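Local coordinates for beta sliding clamp (Caulobacter crescentus, PDB 5WCE), which probably forms a ring-shaped head-to-tail dimer around DNA that tethers DNA polymerases and other proteins to it, conferring processivity, at residues 229-233 and 234-238; 206-209 and 210-214. All coordinates share one frame; numbering follows the deposited sequence.

Contact 1: residues 229-233 and 234-238; sequences LQVSP and QKVRF
L229 puts its CD1 methyl over one face of the F238 ring, 4.2 Å from the ring centroid and 28° off the normal, a CH-pi contact; the same methyl reaches V236 CG2 at 3.6 Å. On the opposite sheet face Q230 lies alongside R237 in an antiparallel hydrogen-bonded pair. Its OE1 accepts R237 NH1 at 3.0 Å, nearly along the C=O axis, with the amide and guanidinium planes 83° apart, while its NE2 bonds to S133 O. R237 holds CG opposite the backbone N (chi1 -173°) and runs extended to NE, which carries NH1 to this carbonyl and to its salt-bridge partner E239. A leucine in place of R237 would probably leave Q230 OE1 without this donor and E239 without this charge partner. V231 faces V236 as a non-hydrogen-bonded pair. S232 N binds K235 O at 2.9 Å, closing a two-residue turn through P233 and Q234. S232 OG accepts Q234 N at 3.1 Å, an ST turn, and K235 N weakly. The hairpin is thus amphipathic: L229, V231, V236 and F238 make an apolar face, while side-chain polar bonds tie the other face and the bend.

Contact 2: residues 206-209 and 210-214; sequences VIVP and RKTIA
P209 O accepts the backbone N-H of I213 at 3.0 Å. The N-H...O angle is 166°, and the donor stands nearly in line with the carbonyl (C=O...N 168°). This is the first i to i+4 bond of the helix, and it places P209 at the N-cap; the next bond along, from A214 N to R210 O at 3.1 Å, continues the pattern. Proline has no polar side chain with which to cap the first N-H groups, but its carbonyl opens the helical bonding. Its ring lies alongside T212, pointing the same way, and T212 OG1 is 3.6 Å from P209 CB, with CG and CD little farther. T212 sets OG1 opposite its own carbonyl carbon (chi1 -58°), and the hydroxyl that borders the ring is also hydrogen-bonded to S247 OG.

V208 carries apolar contact across the junction. Its CG1 branch meets T212 CG2 at 3.6 Å and I213 CD1 at 3.7 Å, so one valine methyl contacts two consecutive residues of the first helical turn. Both side chains cross the valine at about a right angle.

Strand 206-209 is an outer strand of an antiparallel sheet, paired with strand 165-173, while I213 rests on L166 of that strand. From the start of helix 210-220, R210 bonds through NH1 to the carbonyls of S155 and E157, and K211 NZ forms salt bridges with D55 and E29. The junction therefore joins an edge of the sheet shared by the central and C-terminal domains to helix 210-220, with T212 meeting M58 of strand 58-65 and L245 of strand 243-248.

Contact 2 precedes contact 1 along the chain: helix 210-220 leads into strand 226-231, the first arm of the hairpin. Their centres are 11 Å apart, and the two meet mostly through side chains. The backbone S232 O approaches V206 CG1 to 3.3 Å. V231 CG1 packs on V206 CG1 at 3.7 Å, V236 CG1 faces V208 CG1 at 4.1 Å, and F238 CE2 lies 4.1 Å from T212 CG2. The apolar face of the hairpin thus packs against strand and helix start, and brings together, in the central domain, two sheets that continue into the N-terminal and the C-terminal domain respectively. As in other beta clamps, such sheets probably form the ring's outer wall, with helices such as 210-220 inside.

Contact 1: residues 229-233 and 234-238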
ATOM      1  N   LEU A 229     -29.855  13.101  -8.329  1.00 27.49           N
ATOM      2  CA  LEU A 229     -29.664  12.117  -9.354  1.00 27.15           C
ATOM      3  C   LEU A 229     -30.533  12.486 -10.553  1.00 28.57           C
ATOM      4  O   LEU A 229     -31.729  12.882 -10.427  1.00 29.90           O
ATOM      5  CB  LEU A 229     -30.021  10.723  -8.822  1.00 27.88           C
ATOM      6  CG  LEU A 229     -29.957   9.545  -9.779  1.00 28.26           C
ATOM      7  CD1 LEU A 229     -28.533   9.248 -10.208  1.00 27.22           C
ATOM      8  CD2 LEU A 229     -30.506   8.319  -9.070  1.00 29.33           C
ATOM      9  N   GLN A 230     -29.942  12.372 -11.739  1.00 27.10           N
ATOM     10  CA  GLN A 230     -30.669  12.484 -12.974  1.00 27.93           C
ATOM     11  C   GLN A 230     -30.343  11.295 -13.833  1.00 27.83           C
ATOM     12  O   GLN A 230     -29.211  10.786 -13.824  1.00 24.70           O
ATOM     13  CB  GLN A 230     -30.365  13.789 -13.710  1.00 27.86           C
ATOM     14  CG  GLN A 230     -30.754  15.027 -12.945  1.00 28.52           C
ATOM     15  CD  GLN A 230     -30.153  16.279 -13.555  1.00 29.18           C
ATOM     16  OE1 GLN A 230     -28.981  16.588 -13.340  1.00 28.61           O
ATOM     17  NE2 GLN A 230     -30.950  16.990 -14.310  1.00 29.78           N
ATOM     18  N   VAL A 231     -31.356  10.855 -14.576  1.00 29.22           N
ATOM     19  CA  VAL A 231     -31.216   9.661 -15.372  1.00 30.86           C
ATOM     20  C   VAL A 231     -31.900   9.831 -16.722  1.00 30.89           C
ATOM     21  O   VAL A 231     -32.921  10.483 -16.830  1.00 32.30           O
ATOM     22  CB  VAL A 231     -31.844   8.458 -14.654  1.00 32.52           C
ATOM     23  CG1 VAL A 231     -31.678   7.198 -15.484  1.00 34.65           C
ATOM     24  CG2 VAL A 231     -31.227   8.260 -13.288  1.00 32.44           C
ATOM     25  N   SER A 232     -31.287   9.274 -17.753  1.00 30.00           N
ATOM     26  CA  SER A 232     -31.927   8.988 -19.034  1.00 30.94           C
ATOM     27  C   SER A 232     -31.428   7.599 -19.449  1.00 31.32           C
ATOM     28  O   SER A 232     -30.507   7.057 -18.799  1.00 29.60           O
ATOM     29  CB  SER A 232     -31.467   9.986 -20.081  1.00 31.58           C
ATOM     30  OG  SER A 232     -30.115   9.738 -20.444  1.00 29.71           O
ATOM     31  N   PRO A 233     -31.952   7.047 -20.547  1.00 33.85           N
ATOM     32  CA  PRO A 233     -31.384   5.739 -20.995  1.00 33.87           C
ATOM     33  C   PRO A 233     -29.922   5.835 -21.510  1.00 33.42           C
ATOM     34  O   PRO A 233     -29.296   4.820 -21.670  1.00 32.88           O
ATOM     35  CB  PRO A 233     -32.342   5.311 -22.130  1.00 36.10           C
ATOM     36  CG  PRO A 233     -33.591   6.146 -21.942  1.00 36.71           C
ATOM     37  CD  PRO A 233     -33.111   7.450 -21.379  1.00 35.93           C
ATOM     38  N   GLN A 234     -29.403   7.041 -21.740  1.00 33.45           N
ATOM     39  CA  GLN A 234     -28.037   7.219 -22.210  1.00 34.23           C
ATOM     40  C   GLN A 234     -27.075   7.790 -21.176  1.00 31.34           C
ATOM     41  O   GLN A 234     -25.870   7.705 -21.366  1.00 30.20           O
ATOM     42  CB  GLN A 234     -28.026   8.124 -23.444  1.00 36.71           C
ATOM     43  CG  GLN A 234     -28.805   7.587 -24.625  1.00 40.99           C
ATOM     44  CD  GLN A 234     -30.320   7.822 -24.550  1.00 43.96           C
ATOM     45  OE1 GLN A 234     -30.797   8.775 -23.918  1.00 45.49           O
ATOM     46  NE2 GLN A 234     -31.081   6.953 -25.209  1.00 47.39           N
ATOM     47  N   LYS A 235     -27.583   8.387 -20.107  1.00 30.48           N
ATOM     48  CA  LYS A 235     -26.732   9.155 -19.159  1.00 30.38           C
ATOM     49  C   LYS A 235     -27.237   9.103 -17.754  1.00 27.70           C
ATOM     50  O   LYS A 235     -28.429   8.913 -17.507  1.00 27.57           O
ATOM     51  CB  LYS A 235     -26.641  10.636 -19.531  1.00 31.63           C
ATOM     52  CG  LYS A 235     -26.020  10.871 -20.886  1.00 35.31           C
ATOM     53  CD  LYS A 235     -25.157  12.074 -20.944  1.00 38.07           C
ATOM     54  CE  LYS A 235     -24.014  11.867 -21.933  1.00 39.80           C
ATOM     55  NZ  LYS A 235     -24.413  12.420 -23.200  1.00 40.57           N
ATOM     56  N   VAL A 236     -26.317   9.299 -16.834  1.00 25.68           N
ATOM     57  CA  VAL A 236     -26.625   9.474 -15.439  1.00 25.74           C
ATOM     58  C   VAL A 236     -25.815  10.681 -14.946  1.00 25.06           C
ATOM     59  O   VAL A 236     -24.700  10.926 -15.426  1.00 23.43           O
ATOM     60  CB  VAL A 236     -26.387   8.166 -14.650  1.00 25.93           C
ATOM     61  CG1 VAL A 236     -24.960   7.730 -14.654  1.00 24.94           C
ATOM     62  CG2 VAL A 236     -26.791   8.316 -13.215  1.00 27.70           C
ATOM     63  N   ARG A 237     -26.407  11.467 -14.060  1.00 25.35           N
ATOM     64  CA  ARG A 237     -25.739  12.626 -13.459  1.00 25.26           C
ATOM     65  C   ARG A 237     -25.982  12.653 -11.956  1.00 25.37           C
ATOM     66  O   ARG A 237     -27.121  12.541 -11.481  1.00 24.80           O
ATOM     67  CB  ARG A 237     -26.193  13.913 -14.109  1.00 26.83           C
ATOM     68  CG  ARG A 237     -25.438  15.177 -13.681  1.00 27.44           C
ATOM     69  CD  ARG A 237     -25.763  16.304 -14.626  1.00 29.90           C
ATOM     70  NE  ARG A 237     -25.037  17.502 -14.276  1.00 31.21           N
ATOM     71  CZ  ARG A 237     -25.364  18.356 -13.320  1.00 34.69           C
ATOM     72  NH1 ARG A 237     -26.494  18.200 -12.620  1.00 37.87           N
ATOM     73  NH2 ARG A 237     -24.599  19.443 -13.134  1.00 35.72           N
ATOM     74  N   PHE A 238     -24.898  12.795 -11.209  1.00 24.55           N
ATOM     75  CA  PHE A 238     -24.939  12.945  -9.771  1.00 25.44           C
ATOM     76  C   PHE A 238     -24.476  14.373  -9.503  1.00 27.57           C
ATOM     77  O   PHE A 238     -23.385  14.769  -9.948  1.00 26.90           O
ATOM     78  CB  PHE A 238     -23.986  12.014  -9.094  1.00 24.46           C
ATOM     79  CG  PHE A 238     -24.205  10.568  -9.369  1.00 25.11           C
ATOM     80  CD1 PHE A 238     -24.958   9.795  -8.480  1.00 25.71           C
ATOM     81  CD2 PHE A 238     -23.550   9.927 -10.440  1.00 24.85           C
ATOM     82  CE1 PHE A 238     -25.144   8.450  -8.704  1.00 25.69           C
ATOM     83  CE2 PHE A 238     -23.738   8.576 -10.651  1.00 24.98           C
ATOM     84  CZ  PHE A 238     -24.532   7.841  -9.774  1.00 25.49           C
TER
HETATM   85  O   HOH W   1     -28.151  15.487 -10.719  1.00 35.72           O

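Contact 2: residues 206-209 and 210-214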
ATOM      1  N   VAL A 206     -30.837   1.699 -15.520  1.00 24.03           N
ATOM      2  CA  VAL A 206     -29.545   1.951 -16.172  1.00 23.47           C
ATOM      3  C   VAL A 206     -28.400   1.177 -15.550  1.00 22.11           C
ATOM      4  O   VAL A 206     -28.360   0.978 -14.312  1.00 21.44           O
ATOM      5  CB  VAL A 206     -29.147   3.451 -16.162  1.00 23.83           C
ATOM      6  CG1 VAL A 206     -30.094   4.287 -17.039  1.00 26.07           C
ATOM      7  CG2 VAL A 206     -29.113   4.018 -14.763  1.00 23.37           C
ATOM      8  N   ILE A 207     -27.411   0.852 -16.389  1.00 21.38           N
ATOM      9  CA  ILE A 207     -26.229   0.159 -15.924  1.00 20.38           C
ATOM     10  C   ILE A 207     -25.164   1.225 -15.786  1.00 19.81           C
ATOM     11  O   ILE A 207     -24.667   1.733 -16.788  1.00 20.26           O
ATOM     12  CB  ILE A 207     -25.779  -0.968 -16.868  1.00 20.87           C
ATOM     13  CG1 ILE A 207     -26.912  -1.912 -17.166  1.00 21.88           C
ATOM     14  CG2 ILE A 207     -24.582  -1.692 -16.248  1.00 20.48           C
ATOM     15  CD1 ILE A 207     -26.683  -2.802 -18.409  1.00 22.87           C
ATOM     16  N   VAL A 208     -24.856   1.569 -14.537  1.00 18.79           N
ATOM     17  CA  VAL A 208     -23.889   2.625 -14.222  1.00 19.17           C
ATOM     18  C   VAL A 208     -22.485   1.988 -14.208  1.00 19.31           C
ATOM     19  O   VAL A 208     -22.233   1.060 -13.426  1.00 18.61           O
ATOM     20  CB  VAL A 208     -24.202   3.327 -12.895  1.00 18.31           C
ATOM     21  CG1 VAL A 208     -23.263   4.524 -12.722  1.00 18.58           C
ATOM     22  CG2 VAL A 208     -25.676   3.719 -12.793  1.00 19.12           C
ATOM     23  N   PRO A 209     -21.558   2.486 -15.064  1.00 20.75           N
ATOM     24  CA  PRO A 209     -20.216   1.873 -15.125  1.00 20.86           C
ATOM     25  C   PRO A 209     -19.489   1.779 -13.786  1.00 20.56           C
ATOM     26  O   PRO A 209     -19.624   2.654 -12.917  1.00 18.86           O
ATOM     27  CB  PRO A 209     -19.445   2.796 -16.100  1.00 21.33           C
ATOM     28  CG  PRO A 209     -20.510   3.354 -16.972  1.00 21.72           C
ATOM     29  CD  PRO A 209     -21.699   3.581 -16.047  1.00 20.72           C
ATOM     30  N   ARG A 210     -18.701   0.713 -13.647  1.00 21.96           N
ATOM     31  CA  ARG A 210     -17.938   0.471 -12.440  1.00 23.42           C
ATOM     32  C   ARG A 210     -17.158   1.681 -11.996  1.00 22.29           C
ATOM     33  O   ARG A 210     -17.232   2.071 -10.830  1.00 22.92           O
ATOM     34  CB  ARG A 210     -17.020  -0.760 -12.618  1.00 26.20           C
ATOM     35  CG  ARG A 210     -16.182  -1.106 -11.399  1.00 29.34           C
ATOM     36  CD  ARG A 210     -15.171  -2.215 -11.688  1.00 33.19           C
ATOM     37  NE  ARG A 210     -14.238  -1.845 -12.768  1.00 36.09           N
ATOM     38  CZ  ARG A 210     -14.252  -2.264 -14.045  1.00 38.17           C
ATOM     39  NH1 ARG A 210     -15.124  -3.161 -14.527  1.00 37.64           N
ATOM     40  NH2 ARG A 210     -13.314  -1.769 -14.886  1.00 40.88           N
ATOM     41  N   LYS A 211     -16.400   2.281 -12.906  1.00 22.37           N
ATOM     42  CA  LYS A 211     -15.589   3.433 -12.533  1.00 22.19           C
ATOM     43  C   LYS A 211     -16.457   4.611 -12.100  1.00 21.01           C
ATOM     44  O   LYS A 211     -16.106   5.371 -11.199  1.00 20.81           O
ATOM     45  CB  LYS A 211     -14.611   3.809 -13.659  1.00 23.45           C
ATOM     46  CG  LYS A 211     -13.770   5.046 -13.304  1.00 24.10           C
ATOM     47  CD  LYS A 211     -12.756   5.424 -14.380  1.00 24.20           C
ATOM     48  CE  LYS A 211     -12.086   6.754 -14.067  1.00 24.28           C
ATOM     49  NZ  LYS A 211     -11.193   7.140 -15.210  1.00 24.38           N
ATOM     50  N   THR A 212     -17.596   4.796 -12.763  1.00 21.51           N
ATOM     51  CA  THR A 212     -18.522   5.870 -12.391  1.00 21.31           C
ATOM     52  C   THR A 212     -19.054   5.744 -10.974  1.00 20.16           C
ATOM     53  O   THR A 212     -19.137   6.713 -10.241  1.00 18.69           O
ATOM     54  CB  THR A 212     -19.719   5.906 -13.391  1.00 22.42           C
ATOM     55  OG1 THR A 212     -19.198   6.093 -14.748  1.00 22.22           O
ATOM     56  CG2 THR A 212     -20.718   7.017 -12.994  1.00 22.15           C
ATOM     57  N   ILE A 213     -19.418   4.515 -10.604  1.00 20.15           N
ATOM     58  CA  ILE A 213     -19.830   4.212  -9.220  1.00 20.10           C
ATOM     59  C   ILE A 213     -18.701   4.564  -8.248  1.00 19.94           C
ATOM     60  O   ILE A 213     -18.956   5.158  -7.226  1.00 20.87           O
ATOM     61  CB  ILE A 213     -20.294   2.741  -9.100  1.00 20.05           C
ATOM     62  CG1 ILE A 213     -21.623   2.563  -9.828  1.00 20.54           C
ATOM     63  CG2 ILE A 213     -20.334   2.287  -7.639  1.00 19.82           C
ATOM     64  CD1 ILE A 213     -22.786   3.355  -9.256  1.00 21.12           C
ATOM     65  N   ALA A 214     -17.473   4.225  -8.592  1.00 20.74           N
ATOM     66  CA  ALA A 214     -16.346   4.436  -7.722  1.00 21.69           C
ATOM     67  C   ALA A 214     -16.134   5.933  -7.488  1.00 22.18           C
ATOM     68  O   ALA A 214     -15.990   6.382  -6.349  1.00 22.18           O
ATOM     69  CB  ALA A 214     -15.099   3.800  -8.294  1.00 22.05           C
TER